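PDB 4PQH: glutathione transferase lambda1, which probably catalyses the conjugation of glutathione to electrophilic substrates in detoxification, as a monomeric plant enzyme of the Lambda class built on the GST fold. Local coordinates for residues N134-F137 with E143-A146; F123-S128 with G145-Y150; Q63-W68 with P75-P80; E87-G90 with D94-K97; Y38-W43 with I179-P184. All blocks are in the same frame, centred on the assembly; numbering follows the deposited sequence.

Contact 1: residues N134-F137 with E143-A146; sequences NSTF and EAGA
T136 lies over the start of helix 144-154, its hydroxyl set against the backbone of E143 and A144 and its carbon end against the A144 methyl. OG1 is the polar centre of the contact. It accepts the amide of A144, with N 2.9 Å from T136 OG1 at a bent N-H...O angle of 136°, and more weakly the amide of E143, whose N is 3.0 Å from T136 OG1. A144 opens the helix and E143 immediately precedes it, so one hydroxyl oxygen gathers two amides that have no turn before them to bind. OG1 in turn donates to the carbonyl of A132 in its own helix, which leaves it gripped from both helices. With OG1 beside its own backbone N (chi1 -62°), the methyl CG2 is left beside the carbonyl carbon, and T136 CB comes to 3.9 Å from A144 CB.

One residue back, in the conformer given, S135 OG bonds to the carbonyl of A141 in the connecting loop. The carboxylate of E143 passes close by, OE1 standing 3.5 Å from S135 CB; this is a packing approach, made from the partly exposed side of the contact by a chain that runs extended beyond CG.

The pairing closes the short turn that links helix 113-137 to helix 144-154, with T136 and A144 buried and E143 nearer the outside. L186 of helix 170-190 packs against both T136 and A144, so three helices of the C-terminal domain meet here, away from the glutathione site.

Contact 2: residues F123-S128 with G145-Y150; sequences FSYTGS and GAAFDY
Helices 123-128 and 145-150 run almost antiparallel, at 167°, with their axes no nearer than 11.3 Å. Even the closest CA pair, Y125 and Y150, is 9.3 Å apart, a spacing wide enough for large side chains to lie between the backbones. The first helix is kinked at 127 and 128, where the amides lack a bond to the turn before.

Two tyrosines fill the gap. Y125 and Y150 each place CG on the far side from the backbone N (chi1 -173° for Y125), so the two rings reach across from facing helices and overlap antiparallel to each other. They form a face-to-face stack with centroids 3.8 Å apart and planes inclined by only 17°. Y150 CD1 sits over the Y125 face toward its rim, 3.4 Å from Y125 CE2, while Y125 CE1 lies over the centre of the Y150 ring. The phenol end of Y125 reaches beyond the stack to the other helix: its OH is 3.3 Å from A147 CA and 3.4 Å from Y150 CB. The small A147 lets it come so near the backbone, and that methyl also packs on F129 and A132 of helix 113-137.

No hydrogen bond crosses between the segments. The two helices of the C-terminal domain are therefore held together here by dispersion and ring overlap, in a partly buried seam whose fit depends on the flat surfaces of the two tyrosines.

Contact 3: residues Q63-W68 with P75-P80; sequences QDRPAW and PPNKVP. With GSH (glutathione), chain C.
R65 and N77 meet through a hydrogen bond, their side chains coming from opposite directions with the guanidinium and amide planes 58° apart. R65 NH1 donates to N77 OD1 at 3.2 Å, nearly straight at 159°, yet it approaches from above the amide carbonyl and misses its lone pairs. NH2 bonds to the carbonyl of L62, which helps fix the rotation of the group.

Charge enters with glutathione. NH1 and NH2 of R65 both donate to the glycyl carboxylate oxygen O31, each 3.1 Å from it, along the guanidinium edge. A lysine in place of R65 would probably give up this two-pronged hold on the carboxylate and leave N77 OD1 without the NH1 donor.

The tripeptide backbone is bound by V79 in a β-like pair: V79 N gives a bond to GSH O2 at 2.8 Å and V79 O takes one from GSH N2 at 2.9 Å. The cis peptide bond before P80 is the hallmark of the thioredoxin-like glutathione site.

A water joins P66 O to N77 OD1. The two segments flank helix 67-73, one leading into it and the other running on to strand 81-84, while P80 packs against helix 37-48.

Contact 4: residues E87-G90 with D94-K97; sequences EVKG and DLIK
L95 turns CG beside its own backbone N (chi1 -70°) and holds the outer chain straight (chi2 -175°), which carries both methyls from helix 92-102 to the end of strand 87-90. There CD1 and CD2 straddle the carbonyl of K89, CD2 lying 3.7 Å from K89 O, while L95 CG stands at 3.7 Å from G90 O. K89 bends at every torsion after the first, so its aliphatic part folds back over the leucine: K89 CB is 3.9 Å from L95 CD2, and CE comes close to the same methyl. The charged end goes on to a cation-pi contact with Y98.

This is the β-strand to α-helix step that ends the thioredoxin-like N-terminal domain, the edge strand of the four-stranded sheet giving way to helix 92-102, whose first residue, S92, binds glutathione. A glycine in place of L95 would probably open a gap between strand and helix and leave L82, P80 and V42 without the apolar partner they pack on.

D94 adds a lighter touch at the exposed margin, its CB 4.0 Å from G90 O, and like the rest it is a van der Waals approach.

Contact 5: residues Y38-W43 with I179-P184; sequences YAQRVW and IERFQP. With GSH (glutathione), chain C.
Q40 reaches out of helix 37-48 to two charged neighbours on helix 170-190, and its amide uses both ends. Q40 OE1 accepts from R181 NH1 at 2.7 Å, in the carbonyl plane, with a C=O...N angle of 159°. Q40 NE2 donates to E180 OE1 at 2.9 Å, a fairly straight bond of 161° that meets the syn side of the carboxylate. The chain gets there with CG anti to the backbone N (chi1 -165°) and stays extended, and the two bonds, with T217 OG1 as a second partner of NE2, fix which way round the amide sits. Between E180 and R181 themselves there is just a long salt bridge, the carboxylate oxygen standing well out of the guanidinium plane.

That polar knot is the tight part. The backbones around it stay far apart, the nearest CA atoms, of Q40 and E180, being 10.6 Å from each other, and E180 and R181 lie partly exposed. E180 OE1 is also bound by Y214 OH, and R181 NH2 by the carbonyl of T35, beside the glutathione-binding cysteine C36.

On another side of helix 37-48, the Y38 ring takes glutathione over one face, CB1 lying 3.9 Å above its centre, while Y38 CD1 is 3.4 Å from GSH O11. Here the thioredoxin-like domain meets the all-helical domain, the interdomain cleft of the GST fold in which the active site lies.

Overall arrangement
Contacts 3 and 4 follow the first segment of contact 5 along the chain, in the thioredoxin-like N-terminal domain; contacts 2 and 1 come next in the helical C-terminal domain, 10 Å apart between centres and both joining helix 113-137 to helix 144-154. Contact 5, its centre about 5 Å from that of the chain, spans the two domains, and the other four are nested inside the loop it closes. It touches each of them: P80 of contact 3 and I96 of contact 4 pack on its helix 37-48, while F137 of contact 1 and F148 of contact 2 reach F182. Contacts 3 and 5 both line the site, so glutathione binding draws on sheet-side loops and the domain interface.

Contact 1: residues N134-F137 with E143-A146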
# COMPACT_ATOMS: atom_id res chain seq x y z
N ASN A 134 -10.29 7.92 -10.03
CA ASN A 134 -11.56 7.25 -10.23
C ASN A 134 -12.58 8.09 -10.99
O ASN A 134 -13.30 7.56 -11.84
CB ASN A 134 -12.10 6.73 -8.90
CG ASN A 134 -11.33 5.52 -8.42
OD1 ASN A 134 -11.04 4.61 -9.19
ND2 ASN A 134 -10.98 5.51 -7.14
N SER A 135 -12.61 9.39 -10.70
CA SER A 135 -13.45 10.33 -11.44
C SER A 135 -13.12 10.27 -12.92
O SER A 135 -14.01 10.32 -13.77
CB SER A 135 -13.25 11.75 -10.92
OG SER A 135 -14.03 12.68 -11.65
N THR A 136 -11.84 10.16 -13.24
CA THR A 136 -11.39 10.12 -14.62
C THR A 136 -11.81 8.83 -15.30
O THR A 136 -12.36 8.85 -16.40
CB THR A 136 -9.87 10.29 -14.70
OG1 THR A 136 -9.52 11.56 -14.16
CG2 THR A 136 -9.38 10.20 -16.13
N PHE A 137 -11.58 7.70 -14.64
CA PHE A 137 -11.97 6.40 -15.19
C PHE A 137 -13.47 6.33 -15.44
O PHE A 137 -13.91 5.72 -16.41
CB PHE A 137 -11.56 5.26 -14.26
CG PHE A 137 -10.08 5.14 -14.08
CD1 PHE A 137 -9.25 5.14 -15.18
CD2 PHE A 137 -9.53 5.04 -12.82
CE1 PHE A 137 -7.88 5.03 -15.02
CE2 PHE A 137 -8.17 4.93 -12.65
CZ PHE A 137 -7.35 4.93 -13.76
N GLU A 143 -9.77 14.56 -13.90
CA GLU A 143 -9.02 15.11 -12.77
C GLU A 143 -7.67 14.44 -12.54
O GLU A 143 -6.89 14.90 -11.71
CB GLU A 143 -9.87 15.02 -11.49
CG GLU A 143 -11.13 15.87 -11.56
CD GLU A 143 -12.05 15.70 -10.37
OE1 GLU A 143 -11.90 14.71 -9.62
OE2 GLU A 143 -12.94 16.56 -10.19
N ALA A 144 -7.40 13.37 -13.27
CA ALA A 144 -6.17 12.61 -13.06
C ALA A 144 -4.91 13.44 -13.32
O ALA A 144 -3.93 13.35 -12.58
CB ALA A 144 -6.17 11.34 -13.88
N GLY A 145 -4.93 14.24 -14.38
CA GLY A 145 -3.80 15.10 -14.70
C GLY A 145 -3.44 16.03 -13.56
O GLY A 145 -2.27 16.14 -13.18
N ALA A 146 -4.44 16.70 -13.00
CA ALA A 146 -4.24 17.61 -11.88
C ALA A 146 -3.68 16.86 -10.67
O ALA A 146 -2.83 17.38 -9.95
CB ALA A 146 -5.54 18.29 -11.51

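Contact 2: residues F123-S128 with G145-Y150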
# COMPACT_ATOMS: atom_id res chain seq x y z
N PHE A 123 -0.10 12.06 3.12
CA PHE A 123 -1.05 11.06 3.58
C PHE A 123 -2.48 11.57 3.46
O PHE A 123 -3.38 10.83 3.04
CB PHE A 123 -0.77 10.66 5.03
CG PHE A 123 0.45 9.80 5.21
CD1 PHE A 123 0.72 8.76 4.34
CD2 PHE A 123 1.32 10.05 6.26
CE1 PHE A 123 1.85 7.97 4.51
CE2 PHE A 123 2.45 9.26 6.44
CZ PHE A 123 2.72 8.22 5.56
N SER A 124 -2.69 12.83 3.83
CA SER A 124 -4.02 13.44 3.78
C SER A 124 -4.52 13.53 2.35
O SER A 124 -5.72 13.52 2.11
CB SER A 124 -3.98 14.84 4.40
OG SER A 124 -3.83 14.78 5.81
N TYR A 125 -3.59 13.64 1.41
CA TYR A 125 -3.95 13.77 0.00
C TYR A 125 -4.35 12.46 -0.67
O TYR A 125 -4.92 12.47 -1.77
CB TYR A 125 -2.79 14.43 -0.77
CG TYR A 125 -3.12 14.77 -2.20
CD1 TYR A 125 -3.96 15.84 -2.51
CD2 TYR A 125 -2.61 14.01 -3.25
CE1 TYR A 125 -4.27 16.15 -3.82
CE2 TYR A 125 -2.92 14.32 -4.56
CZ TYR A 125 -3.75 15.39 -4.84
OH TYR A 125 -4.07 15.69 -6.15
N THR A 126 -4.09 11.32 -0.02
CA THR A 126 -4.34 10.02 -0.67
C THR A 126 -5.78 9.82 -1.12
O THR A 126 -6.01 9.28 -2.20
CB THR A 126 -3.91 8.81 0.20
OG1 THR A 126 -4.60 8.85 1.46
CG2 THR A 126 -2.39 8.80 0.42
N GLY A 127 -6.74 10.24 -0.31
CA GLY A 127 -8.15 10.14 -0.68
C GLY A 127 -8.47 10.92 -1.94
O GLY A 127 -9.13 10.41 -2.85
N SER A 128 -8.01 12.17 -1.99
CA SER A 128 -8.22 13.03 -3.15
C SER A 128 -7.56 12.45 -4.38
O SER A 128 -8.10 12.53 -5.48
CB SER A 128 -7.66 14.43 -2.89
OG SER A 128 -8.22 15.00 -1.72
N GLY A 145 -4.93 14.24 -14.38
CA GLY A 145 -3.80 15.10 -14.70
C GLY A 145 -3.44 16.03 -13.56
O GLY A 145 -2.27 16.14 -13.18
N ALA A 146 -4.44 16.70 -13.00
CA ALA A 146 -4.24 17.61 -11.88
C ALA A 146 -3.68 16.86 -10.67
O ALA A 146 -2.83 17.38 -9.95
CB ALA A 146 -5.54 18.29 -11.51
N ALA A 147 -4.14 15.63 -10.47
CA ALA A 147 -3.68 14.83 -9.35
C ALA A 147 -2.21 14.46 -9.52
O ALA A 147 -1.41 14.54 -8.58
CB ALA A 147 -4.53 13.58 -9.20
N PHE A 148 -1.85 14.06 -10.73
CA PHE A 148 -0.45 13.72 -10.98
C PHE A 148 0.44 14.95 -11.04
O PHE A 148 1.64 14.86 -10.76
CB PHE A 148 -0.31 12.82 -12.21
CG PHE A 148 -0.62 11.37 -11.92
CD1 PHE A 148 0.32 10.57 -11.28
CD2 PHE A 148 -1.85 10.83 -12.25
CE1 PHE A 148 0.06 9.25 -11.00
CE2 PHE A 148 -2.13 9.49 -11.97
CZ PHE A 148 -1.17 8.71 -11.34
N ASP A 149 -0.13 16.10 -11.38
CA ASP A 149 0.59 17.37 -11.25
C ASP A 149 0.93 17.65 -9.79
O ASP A 149 2.04 18.10 -9.46
CB ASP A 149 -0.24 18.53 -11.82
CG ASP A 149 -0.27 18.54 -13.32
OD1 ASP A 149 0.53 17.81 -13.95
OD2 ASP A 149 -1.10 19.29 -13.87
N TYR A 150 -0.02 17.37 -8.89
CA TYR A 150 0.22 17.56 -7.46
C TYR A 150 1.37 16.66 -7.01
O TYR A 150 2.26 17.09 -6.26
CB TYR A 150 -1.05 17.26 -6.66
CG TYR A 150 -0.90 17.53 -5.18
CD1 TYR A 150 -0.36 16.57 -4.33
CD2 TYR A 150 -1.28 18.75 -4.63
CE1 TYR A 150 -0.21 16.81 -2.97
CE2 TYR A 150 -1.14 19.00 -3.28
CZ TYR A 150 -0.61 18.03 -2.45
OH TYR A 150 -0.46 18.27 -1.10

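Contact 3: residues Q63-W68 with P75-P80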
# COMPACT_ATOMS: atom_id res chain seq x y z
N GLN A 63 -14.53 -12.38 -3.03
CA GLN A 63 -15.77 -12.75 -3.71
C GLN A 63 -16.37 -14.03 -3.14
O GLN A 63 -17.55 -14.31 -3.31
CB GLN A 63 -15.54 -12.91 -5.22
CG GLN A 63 -14.99 -11.67 -5.89
CD GLN A 63 -15.77 -10.42 -5.53
OE1 GLN A 63 -17.00 -10.41 -5.52
NE2 GLN A 63 -15.04 -9.34 -5.23
N ASP A 64 -15.53 -14.80 -2.46
CA ASP A 64 -15.93 -16.06 -1.87
C ASP A 64 -15.22 -16.18 -0.53
O ASP A 64 -14.37 -17.05 -0.34
CB ASP A 64 -15.54 -17.21 -2.80
CG ASP A 64 -16.02 -18.55 -2.31
OD1 ASP A 64 -16.88 -18.57 -1.41
OD2 ASP A 64 -15.54 -19.59 -2.82
N ARG A 65 -15.56 -15.30 0.40
CA ARG A 65 -14.75 -15.16 1.60
C ARG A 65 -15.23 -16.00 2.77
O ARG A 65 -16.42 -16.29 2.90
CB ARG A 65 -14.57 -13.68 2.00
CG ARG A 65 -15.61 -13.13 2.94
CD ARG A 65 -15.39 -11.64 3.14
NE ARG A 65 -15.61 -10.90 1.89
CZ ARG A 65 -15.68 -9.58 1.81
NH1 ARG A 65 -15.54 -8.83 2.90
NH2 ARG A 65 -15.88 -9.00 0.63
N PRO A 66 -14.29 -16.41 3.62
CA PRO A 66 -14.62 -17.18 4.82
C PRO A 66 -15.43 -16.36 5.81
O PRO A 66 -15.08 -15.22 6.12
CB PRO A 66 -13.24 -17.50 5.41
CG PRO A 66 -12.33 -16.48 4.85
CD PRO A 66 -12.83 -16.23 3.48
N ALA A 67 -16.54 -16.93 6.27
CA ALA A 67 -17.39 -16.28 7.25
C ALA A 67 -16.64 -16.04 8.56
O ALA A 67 -16.94 -15.09 9.29
CB ALA A 67 -18.64 -17.10 7.50
N TRP A 68 -15.65 -16.89 8.84
CA TRP A 68 -14.88 -16.75 10.07
C TRP A 68 -14.06 -15.47 10.12
O TRP A 68 -13.61 -15.07 11.20
CB TRP A 68 -13.98 -17.98 10.34
CG TRP A 68 -13.03 -18.39 9.24
CD1 TRP A 68 -13.13 -19.49 8.44
CD2 TRP A 68 -11.82 -17.71 8.83
NE1 TRP A 68 -12.08 -19.54 7.56
CE2 TRP A 68 -11.26 -18.47 7.78
CE3 TRP A 68 -11.17 -16.55 9.25
CZ2 TRP A 68 -10.08 -18.09 7.14
CZ3 TRP A 68 -10.00 -16.17 8.61
CH2 TRP A 68 -9.46 -16.94 7.56
N PRO A 75 -14.38 -7.89 12.45
CA PRO A 75 -15.79 -7.54 12.22
C PRO A 75 -16.09 -6.53 11.09
O PRO A 75 -17.08 -6.73 10.40
CB PRO A 75 -16.25 -7.01 13.58
CG PRO A 75 -15.41 -7.77 14.55
CD PRO A 75 -14.05 -7.88 13.89
N PRO A 76 -15.26 -5.48 10.90
CA PRO A 76 -15.56 -4.58 9.77
C PRO A 76 -15.51 -5.27 8.40
O PRO A 76 -15.96 -4.69 7.40
CB PRO A 76 -14.46 -3.51 9.87
CG PRO A 76 -14.10 -3.51 11.32
CD PRO A 76 -14.17 -4.94 11.74
N ASN A 77 -14.96 -6.48 8.35
CA ASN A 77 -15.03 -7.33 7.17
C ASN A 77 -14.40 -6.71 5.93
O ASN A 77 -14.96 -6.74 4.83
CB ASN A 77 -16.48 -7.74 6.89
CG ASN A 77 -16.59 -8.95 5.99
OD1 ASN A 77 -15.68 -9.77 5.91
ND2 ASN A 77 -17.73 -9.07 5.31
N LYS A 78 -13.22 -6.11 6.13
CA LYS A 78 -12.42 -5.60 5.03
C LYS A 78 -10.98 -6.02 5.22
O LYS A 78 -10.58 -6.39 6.33
CB LYS A 78 -12.50 -4.07 4.96
CG LYS A 78 -13.89 -3.53 4.65
CD LYS A 78 -13.90 -2.02 4.51
CE LYS A 78 -15.28 -1.51 4.13
NZ LYS A 78 -15.32 -0.02 4.07
N VAL A 79 -10.20 -6.00 4.13
CA VAL A 79 -8.75 -6.18 4.21
C VAL A 79 -8.07 -4.87 3.86
O VAL A 79 -8.60 -4.10 3.07
CB VAL A 79 -8.24 -7.31 3.28
CG1 VAL A 79 -8.72 -8.67 3.77
CG2 VAL A 79 -8.67 -7.07 1.83
N PRO A 80 -6.88 -4.61 4.43
CA PRO A 80 -6.11 -5.45 5.34
C PRO A 80 -6.52 -5.32 6.80
O PRO A 80 -7.10 -4.32 7.21
CB PRO A 80 -4.69 -4.91 5.19
CG PRO A 80 -4.90 -3.45 4.92
CD PRO A 80 -6.13 -3.39 4.05
N1 GSH C . -9.88 2.37 4.37
CA1 GSH C . -9.52 0.97 4.25
C1 GSH C . -8.02 0.89 4.34
O11 GSH C . -7.35 1.90 4.06
O12 GSH C . -7.47 -0.16 4.71
CB1 GSH C . -10.02 0.40 2.92
CG1 GSH C . -9.92 -1.12 2.85
CD1 GSH C . -10.69 -1.63 1.65
OE1 GSH C . -11.58 -0.76 0.99
N2 GSH C . -10.52 -2.89 1.26
CA2 GSH C . -11.44 -3.45 0.27
C2 GSH C . -12.28 -4.53 0.87
O2 GSH C . -11.79 -5.31 1.93
CB2 GSH C . -10.71 -4.05 -0.92
SG2 GSH C . -10.01 -2.83 -2.06
N3 GSH C . -13.50 -4.73 0.35
CA3 GSH C . -14.31 -5.82 0.85
C3 GSH C . -15.65 -5.34 1.34
O31 GSH C . -16.52 -6.17 1.70
O32 GSH C . -15.91 -4.12 1.42
O HOH W 1 -16.07 -12.68 6.45

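Contact 4: residues E87-G90 with D94-K97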
# COMPACT_ATOMS: atom_id res chain seq x y z
N GLU A 87 -4.58 -8.19 19.48
CA GLU A 87 -5.44 -7.15 18.94
C GLU A 87 -5.45 -7.32 17.43
O GLU A 87 -4.42 -7.62 16.84
CB GLU A 87 -4.92 -5.76 19.33
CG GLU A 87 -5.81 -4.60 18.88
CD GLU A 87 -5.26 -3.24 19.26
OE1 GLU A 87 -4.36 -3.17 20.13
OE2 GLU A 87 -5.72 -2.22 18.68
N VAL A 88 -6.62 -7.16 16.83
CA VAL A 88 -6.70 -7.07 15.38
C VAL A 88 -7.01 -5.63 15.04
O VAL A 88 -7.96 -5.04 15.57
CB VAL A 88 -7.77 -8.00 14.79
CG1 VAL A 88 -7.82 -7.83 13.28
CG2 VAL A 88 -7.48 -9.45 15.14
N LYS A 89 -6.19 -5.05 14.17
CA LYS A 89 -6.31 -3.65 13.81
C LYS A 89 -6.47 -3.53 12.31
O LYS A 89 -5.89 -4.31 11.56
CB LYS A 89 -5.04 -2.91 14.23
CG LYS A 89 -4.54 -3.27 15.61
CD LYS A 89 -3.03 -3.25 15.65
CE LYS A 89 -2.49 -1.96 15.05
NZ LYS A 89 -3.02 -0.77 15.77
N GLY A 90 -7.24 -2.54 11.87
CA GLY A 90 -7.40 -2.29 10.45
C GLY A 90 -6.89 -0.92 10.05
O GLY A 90 -6.20 -0.26 10.82
N ASP A 94 -2.94 3.45 8.93
CA ASP A 94 -2.63 3.22 10.33
C ASP A 94 -1.67 2.04 10.45
O ASP A 94 -0.70 2.09 11.22
CB ASP A 94 -3.90 2.94 11.14
CG ASP A 94 -4.75 4.17 11.34
OD1 ASP A 94 -4.25 5.29 11.08
OD2 ASP A 94 -5.91 4.01 11.76
N LEU A 95 -1.92 0.99 9.68
CA LEU A 95 -1.14 -0.24 9.78
C LEU A 95 0.29 -0.11 9.30
O LEU A 95 1.19 -0.70 9.90
CB LEU A 95 -1.83 -1.38 9.02
CG LEU A 95 -3.12 -1.90 9.64
CD1 LEU A 95 -3.62 -3.09 8.84
CD2 LEU A 95 -2.85 -2.28 11.08
N ILE A 96 0.53 0.62 8.22
CA ILE A 96 1.91 0.79 7.78
C ILE A 96 2.70 1.57 8.83
O ILE A 96 3.86 1.26 9.10
CB ILE A 96 2.03 1.38 6.35
CG1 ILE A 96 1.58 2.84 6.30
CG2 ILE A 96 1.27 0.50 5.35
CD1 ILE A 96 1.63 3.44 4.89
N LYS A 97 2.08 2.56 9.46
CA LYS A 97 2.73 3.29 10.55
C LYS A 97 2.96 2.39 11.76
O LYS A 97 4.03 2.43 12.39
CB LYS A 97 1.92 4.53 10.95
CG LYS A 97 1.89 5.62 9.89
CD LYS A 97 1.03 6.78 10.35
CE LYS A 97 0.97 7.88 9.31
NZ LYS A 97 -0.04 8.91 9.67

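Contact 5: residues Y38-W43 with I179-P184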
# COMPACT_ATOMS: atom_id res chain seq x y z
N TYR A 38 -4.96 -1.51 -0.94
CA TYR A 38 -4.83 -1.11 0.46
C TYR A 38 -4.02 -2.14 1.23
O TYR A 38 -3.13 -1.79 2.03
CB TYR A 38 -6.21 -0.94 1.09
CG TYR A 38 -7.01 0.15 0.43
CD1 TYR A 38 -6.78 1.48 0.73
CD2 TYR A 38 -8.00 -0.16 -0.49
CE1 TYR A 38 -7.51 2.48 0.12
CE2 TYR A 38 -8.73 0.83 -1.10
CZ TYR A 38 -8.49 2.14 -0.80
OH TYR A 38 -9.23 3.12 -1.41
N ALA A 39 -4.30 -3.41 0.98
CA ALA A 39 -3.56 -4.50 1.61
C ALA A 39 -2.11 -4.53 1.12
O ALA A 39 -1.19 -4.82 1.89
CB ALA A 39 -4.26 -5.84 1.37
N GLN A 40 -1.92 -4.23 -0.16
CA GLN A 40 -0.58 -4.21 -0.72
C GLN A 40 0.31 -3.20 -0.00
O GLN A 40 1.50 -3.46 0.19
CB GLN A 40 -0.62 -3.90 -2.22
CG GLN A 40 0.68 -4.21 -2.94
CD GLN A 40 0.68 -3.73 -4.38
OE1 GLN A 40 -0.33 -3.20 -4.86
NE2 GLN A 40 1.79 -3.93 -5.07
N ARG A 41 -0.24 -2.06 0.41
CA ARG A 41 0.53 -1.09 1.21
C ARG A 41 1.20 -1.76 2.40
O ARG A 41 2.38 -1.53 2.68
CB ARG A 41 -0.40 -0.01 1.77
CG ARG A 41 -0.90 1.00 0.77
CD ARG A 41 -1.82 2.00 1.47
NE ARG A 41 -2.12 3.18 0.66
CZ ARG A 41 -3.19 3.95 0.82
NH1 ARG A 41 -4.10 3.66 1.75
NH2 ARG A 41 -3.36 5.01 0.04
N VAL A 42 0.44 -2.61 3.08
CA VAL A 42 0.91 -3.21 4.32
C VAL A 42 1.87 -4.36 4.03
O VAL A 42 2.87 -4.55 4.72
CB VAL A 42 -0.28 -3.67 5.20
CG1 VAL A 42 0.20 -4.01 6.59
CG2 VAL A 42 -1.33 -2.57 5.28
N TRP A 43 1.57 -5.11 2.98
CA TRP A 43 2.43 -6.18 2.51
C TRP A 43 3.81 -5.62 2.11
O TRP A 43 4.85 -6.19 2.47
CB TRP A 43 1.74 -6.87 1.34
CG TRP A 43 2.43 -8.04 0.74
CD1 TRP A 43 3.60 -8.63 1.14
CD2 TRP A 43 1.99 -8.77 -0.41
NE1 TRP A 43 3.90 -9.70 0.32
CE2 TRP A 43 2.92 -9.80 -0.65
CE3 TRP A 43 0.88 -8.66 -1.25
CZ2 TRP A 43 2.79 -10.70 -1.70
CZ3 TRP A 43 0.75 -9.56 -2.30
CH2 TRP A 43 1.70 -10.56 -2.52
N ILE A 179 -0.54 4.08 -7.77
CA ILE A 179 0.11 4.46 -9.02
C ILE A 179 0.31 3.23 -9.92
O ILE A 179 0.14 3.30 -11.14
CB ILE A 179 1.42 5.24 -8.74
CG1 ILE A 179 1.07 6.57 -8.07
CG2 ILE A 179 2.19 5.45 -10.04
CD1 ILE A 179 2.27 7.42 -7.68
N GLU A 180 0.61 2.09 -9.30
CA GLU A 180 0.76 0.82 -10.01
C GLU A 180 -0.49 0.47 -10.83
O GLU A 180 -0.39 -0.07 -11.92
CB GLU A 180 1.05 -0.30 -9.01
CG GLU A 180 1.05 -1.70 -9.57
CD GLU A 180 1.28 -2.76 -8.51
OE1 GLU A 180 2.14 -2.54 -7.62
OE2 GLU A 180 0.62 -3.81 -8.55
N ARG A 181 -1.66 0.79 -10.28
CA ARG A 181 -2.91 0.48 -10.96
C ARG A 181 -3.35 1.60 -11.90
O ARG A 181 -3.80 1.34 -13.01
CB ARG A 181 -4.00 0.18 -9.93
CG ARG A 181 -3.82 -1.18 -9.27
CD ARG A 181 -4.44 -1.21 -7.88
NE ARG A 181 -4.36 -2.55 -7.30
CZ ARG A 181 -3.27 -3.07 -6.76
NH1 ARG A 181 -2.14 -2.37 -6.73
NH2 ARG A 181 -3.30 -4.30 -6.25
N PHE A 182 -3.19 2.85 -11.46
CA PHE A 182 -3.67 3.98 -12.25
C PHE A 182 -2.86 4.19 -13.52
O PHE A 182 -3.40 4.58 -14.56
CB PHE A 182 -3.69 5.28 -11.45
CG PHE A 182 -4.59 5.26 -10.23
CD1 PHE A 182 -5.63 4.34 -10.13
CD2 PHE A 182 -4.39 6.16 -9.20
CE1 PHE A 182 -6.46 4.34 -9.00
CE2 PHE A 182 -5.20 6.15 -8.08
CZ PHE A 182 -6.24 5.24 -7.98
N GLN A 183 -1.55 3.94 -13.44
CA GLN A 183 -0.70 4.18 -14.61
C GLN A 183 -1.12 3.39 -15.86
O GLN A 183 -1.39 3.99 -16.90
CB GLN A 183 0.78 3.98 -14.29
CG GLN A 183 1.68 4.20 -15.50
CD GLN A 183 3.16 4.13 -15.19
OE1 GLN A 183 3.58 3.54 -14.20
NE2 GLN A 183 3.95 4.76 -16.04
N PRO A 184 -1.19 2.04 -15.77
CA PRO A 184 -1.57 1.31 -16.98
C PRO A 184 -3.03 1.55 -17.36
O PRO A 184 -3.35 1.52 -18.55
CB PRO A 184 -1.35 -0.16 -16.58
CG PRO A 184 -1.42 -0.18 -15.10
CD PRO A 184 -0.83 1.13 -14.67
N1 GSH C . -9.88 2.37 4.37
CA1 GSH C . -9.52 0.97 4.25
C1 GSH C . -8.02 0.89 4.34
O11 GSH C . -7.35 1.90 4.06
O12 GSH C . -7.47 -0.16 4.71
CB1 GSH C . -10.02 0.40 2.92
CG1 GSH C . -9.92 -1.12 2.85
CD1 GSH C . -10.69 -1.63 1.65
OE1 GSH C . -11.58 -0.76 0.99
N2 GSH C . -10.52 -2.89 1.26
CA2 GSH C . -11.44 -3.45 0.27
C2 GSH C . -12.28 -4.53 0.87
O2 GSH C . -11.79 -5.31 1.93
CB2 GSH C . -10.71 -4.05 -0.92
SG2 GSH C . -10.01 -2.83 -2.06
N3 GSH C . -13.50 -4.73 0.35
CA3 GSH C . -14.31 -5.82 0.85
C3 GSH C . -15.65 -5.34 1.34
O31 GSH C . -16.52 -6.17 1.70
O32 GSH C . -15.91 -4.12 1.42